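Local structure of clostridium acetobutylicum Q97KL0 (Clostridium acetobutylicum, 1XBF) at residues Tyr7-Ser12 / Arg125-Lys130. The protein is of unknown function and belongs to the UPF0047 (YjbQ) family of small proteins, with three copies in the assembly. Sequence-based numbering, arbitrary orientation.
Sequences YSLKTS and RKVFVK. With SO4 (sulfate ion), chain D.
The Tyr7 ring meets Val129 at its edge: CG2 of Val129 lies in the ring plane, 3.8 Å from Tyr7 CE1. With CG anti to the carbonyl carbon (chi1 -67°), the Tyr7 side chain packs against Leu23, Lys26 and Ala27 of helix 21-31. Val127 CG1 rests against two side chains of the opposing strand, 3.7 Å from Tyr7 CB and 3.6 Å from Leu9 CD2. The other flat group, the Arg125 guanidinium, takes a sulfate at its edge, NH1 donating to O3 at 2.9 Å along a bent path (139°). NH2 forms a salt bridge with Glu118 and a hydrogen bond to Thr46, so both ends of the group are held; Thr45 and Arg123 also bind the sulfate, probably picked up from the crystallisation liquor. Thr11 CG2 packs on Arg125 CG, while its OG1 bonds to Arg123 N and Glu118. Between the backbones, Tyr7 and Val127 exchange two hydrogen bonds, and so do Leu9 and Arg125, where Leu9 N sits above the carbonyl plane of Arg125. Ser8 and Lys126 form the non-hydrogen-bonded pair between them. This is twisted antiparallel pairing (143° between strand directions), joining outermost strand 5-10 to strand 124-133 in a five-stranded sheet, with helix 21-31 packed on it at Tyr7 and Val129.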
ATOM      1  N   TYR A   7       8.421  16.775   7.705  1.00 43.64           N
ATOM      2  CA  TYR A   7       9.316  17.434   6.760  1.00 44.19           C
ATOM      3  C   TYR A   7       8.494  18.211   5.741  1.00 43.91           C
ATOM      4  O   TYR A   7       7.370  17.832   5.420  1.00 44.43           O
ATOM      5  CB  TYR A   7      10.190  16.412   6.035  1.00 45.33           C
ATOM      6  CG  TYR A   7      11.185  15.702   6.921  1.00 47.09           C
ATOM      7  CD1 TYR A   7      11.094  14.330   7.146  1.00 46.65           C
ATOM      8  CD2 TYR A   7      12.238  16.397   7.516  1.00 47.94           C
ATOM      9  CE1 TYR A   7      12.028  13.664   7.937  1.00 47.82           C
ATOM     10  CE2 TYR A   7      13.180  15.741   8.313  1.00 48.82           C
ATOM     11  CZ  TYR A   7      13.068  14.374   8.517  1.00 48.06           C
ATOM     12  OH  TYR A   7      13.995  13.721   9.298  1.00 49.88           O
ATOM     13  N   SER A   8       9.060  19.300   5.235  1.00 43.40           N
ATOM     14  CA  SER A   8       8.375  20.135   4.257  1.00 44.66           C
ATOM     15  C   SER A   8       8.902  19.840   2.854  1.00 44.53           C
ATOM     16  O   SER A   8      10.106  19.696   2.654  1.00 45.86           O
ATOM     17  CB  SER A   8       8.581  21.612   4.612  1.00 44.86           C
ATOM     18  OG  SER A   8       7.986  22.462   3.652  1.00 47.43           O
ATOM     19  N   LEU A   9       7.992  19.741   1.887  1.00 45.11           N
ATOM     20  CA  LEU A   9       8.355  19.451   0.502  1.00 45.80           C
ATOM     21  C   LEU A   9       7.779  20.467  -0.460  1.00 46.26           C
ATOM     22  O   LEU A   9       6.619  20.859  -0.342  1.00 46.59           O
ATOM     23  CB  LEU A   9       7.840  18.072   0.072  1.00 46.63           C
ATOM     24  CG  LEU A   9       8.535  16.775   0.478  1.00 46.91           C
ATOM     25  CD1 LEU A   9       9.934  16.749  -0.106  1.00 48.54           C
ATOM     26  CD2 LEU A   9       8.569  16.655   1.984  1.00 48.41           C
ATOM     27  N   LYS A  10       8.592  20.876  -1.426  1.00 46.44           N
ATOM     28  CA  LYS A  10       8.155  21.822  -2.439  1.00 46.89           C
ATOM     29  C   LYS A  10       8.213  21.103  -3.781  1.00 46.37           C
ATOM     30  O   LYS A  10       9.299  20.830  -4.298  1.00 46.78           O
ATOM     31  CB  LYS A  10       9.079  23.045  -2.461  1.00 49.91           C
ATOM     32  CG  LYS A  10       8.674  24.118  -3.465  1.00 51.05           C
ATOM     33  CD  LYS A  10       7.366  24.789  -3.067  1.00 53.07           C
ATOM     34  CE  LYS A  10       6.916  25.818  -4.100  1.00 54.16           C
ATOM     35  NZ  LYS A  10       6.559  25.199  -5.411  1.00 54.87           N
ATOM     36  N   THR A  11       7.051  20.774  -4.331  1.00 45.48           N
ATOM     37  CA  THR A  11       6.980  20.092  -5.620  1.00 45.32           C
ATOM     38  C   THR A  11       6.944  21.148  -6.718  1.00 46.62           C
ATOM     39  O   THR A  11       6.524  22.277  -6.468  1.00 46.76           O
ATOM     40  CB  THR A  11       5.717  19.217  -5.717  1.00 43.59           C
ATOM     41  OG1 THR A  11       4.552  20.046  -5.644  1.00 41.97           O
ATOM     42  CG2 THR A  11       5.681  18.216  -4.579  1.00 43.18           C
ATOM     43  N   SER A  12       7.374  20.789  -7.924  1.00 48.13           N
ATOM     44  CA  SER A  12       7.396  21.747  -9.029  1.00 50.31           C
ATOM     45  C   SER A  12       6.416  21.470 -10.169  1.00 51.04           C
ATOM     46  O   SER A  12       5.497  22.257 -10.406  1.00 52.70           O
ATOM     47  CB  SER A  12       8.814  21.860  -9.601  1.00 50.87           C
ATOM     48  OG  SER A  12       9.215  20.661 -10.239  1.00 52.52           O
ATOM     49  N   ARG A 125       4.120  20.704   0.208  1.00 34.61           N
ATOM     50  CA  ARG A 125       3.642  19.478   0.839  1.00 32.04           C
ATOM     51  C   ARG A 125       4.359  19.110   2.127  1.00 31.26           C
ATOM     52  O   ARG A 125       5.362  19.710   2.493  1.00 29.95           O
ATOM     53  CB  ARG A 125       3.771  18.313  -0.146  1.00 29.44           C
ATOM     54  CG  ARG A 125       3.131  18.547  -1.508  1.00 27.38           C
ATOM     55  CD  ARG A 125       1.611  18.594  -1.431  1.00 27.08           C
ATOM     56  NE  ARG A 125       1.015  18.075  -2.659  1.00 27.69           N
ATOM     57  CZ  ARG A 125      -0.287  17.899  -2.841  1.00 27.07           C
ATOM     58  NH1 ARG A 125      -1.142  18.210  -1.877  1.00 28.30           N
ATOM     59  NH2 ARG A 125      -0.736  17.384  -3.977  1.00 27.01           N
ATOM     60  N   LYS A 126       3.820  18.104   2.804  1.00 30.78           N
ATOM     61  CA  LYS A 126       4.383  17.599   4.044  1.00 31.93           C
ATOM     62  C   LYS A 126       4.484  16.079   3.950  1.00 32.05           C
ATOM     63  O   LYS A 126       3.788  15.438   3.162  1.00 29.71           O
ATOM     64  CB  LYS A 126       3.483  17.952   5.231  1.00 33.63           C
ATOM     65  CG  LYS A 126       3.435  19.427   5.608  1.00 37.83           C
ATOM     66  CD  LYS A 126       4.759  19.887   6.201  1.00 41.78           C
ATOM     67  CE  LYS A 126       4.605  21.220   6.914  1.00 43.30           C
ATOM     68  NZ  LYS A 126       3.593  21.131   8.007  1.00 45.34           N
ATOM     69  N   VAL A 127       5.359  15.504   4.757  1.00 32.10           N
ATOM     70  CA  VAL A 127       5.501  14.065   4.790  1.00 31.82           C
ATOM     71  C   VAL A 127       5.849  13.750   6.234  1.00 32.01           C
ATOM     72  O   VAL A 127       6.725  14.394   6.817  1.00 30.15           O
ATOM     73  CB  VAL A 127       6.611  13.571   3.818  1.00 32.62           C
ATOM     74  CG1 VAL A 127       7.981  14.014   4.298  1.00 31.36           C
ATOM     75  CG2 VAL A 127       6.544  12.054   3.687  1.00 34.34           C
ATOM     76  N   PHE A 128       5.134  12.799   6.827  1.00 30.66           N
ATOM     77  CA  PHE A 128       5.391  12.427   8.211  1.00 30.59           C
ATOM     78  C   PHE A 128       6.236  11.166   8.268  1.00 32.28           C
ATOM     79  O   PHE A 128       6.026  10.231   7.492  1.00 31.28           O
ATOM     80  CB  PHE A 128       4.091  12.162   8.975  1.00 29.51           C
ATOM     81  CG  PHE A 128       3.049  13.229   8.820  1.00 28.09           C
ATOM     82  CD1 PHE A 128       3.403  14.558   8.619  1.00 29.32           C
ATOM     83  CD2 PHE A 128       1.700  12.906   8.934  1.00 29.39           C
ATOM     84  CE1 PHE A 128       2.428  15.553   8.536  1.00 30.48           C
ATOM     85  CE2 PHE A 128       0.714  13.887   8.854  1.00 29.82           C
ATOM     86  CZ  PHE A 128       1.076  15.217   8.655  1.00 31.20           C
ATOM     87  N   VAL A 129       7.189  11.140   9.193  1.00 30.98           N
ATOM     88  CA  VAL A 129       8.052   9.984   9.358  1.00 32.21           C
ATOM     89  C   VAL A 129       8.031   9.561  10.821  1.00 34.06           C
ATOM     90  O   VAL A 129       8.396  10.337  11.706  1.00 33.54           O
ATOM     91  CB  VAL A 129       9.507  10.300   8.946  1.00 31.39           C
ATOM     92  CG1 VAL A 129      10.365   9.057   9.070  1.00 31.04           C
ATOM     93  CG2 VAL A 129       9.537  10.825   7.518  1.00 30.22           C
ATOM     94  N   LYS A 130       7.580   8.340  11.082  1.00 34.51           N
ATOM     95  CA  LYS A 130       7.540   7.848  12.450  1.00 36.54           C
ATOM     96  C   LYS A 130       8.458   6.643  12.583  1.00 37.85           C
ATOM     97  O   LYS A 130       8.358   5.684  11.817  1.00 36.92           O
ATOM     98  CB  LYS A 130       6.109   7.471  12.846  1.00 37.78           C
ATOM     99  CG  LYS A 130       5.954   7.080  14.313  1.00 39.27           C
ATOM    100  CD  LYS A 130       4.488   6.939  14.700  1.00 41.36           C
ATOM    101  CE  LYS A 130       4.329   6.649  16.193  1.00 43.72           C
ATOM    102  NZ  LYS A 130       4.794   7.780  17.049  1.00 42.55           N
TER
HETATM  103  S   SO4 D 201      -4.461  17.619  -0.278  1.00 30.44           S
HETATM  104  O1  SO4 D 201      -5.105  18.801  -0.871  1.00 33.00           O
HETATM  105  O2  SO4 D 201      -5.502  16.694   0.208  1.00 30.52           O
HETATM  106  O3  SO4 D 201      -3.635  16.952  -1.303  1.00 31.60           O
HETATM  107  O4  SO4 D 201      -3.599  18.030   0.841  1.00 30.42           O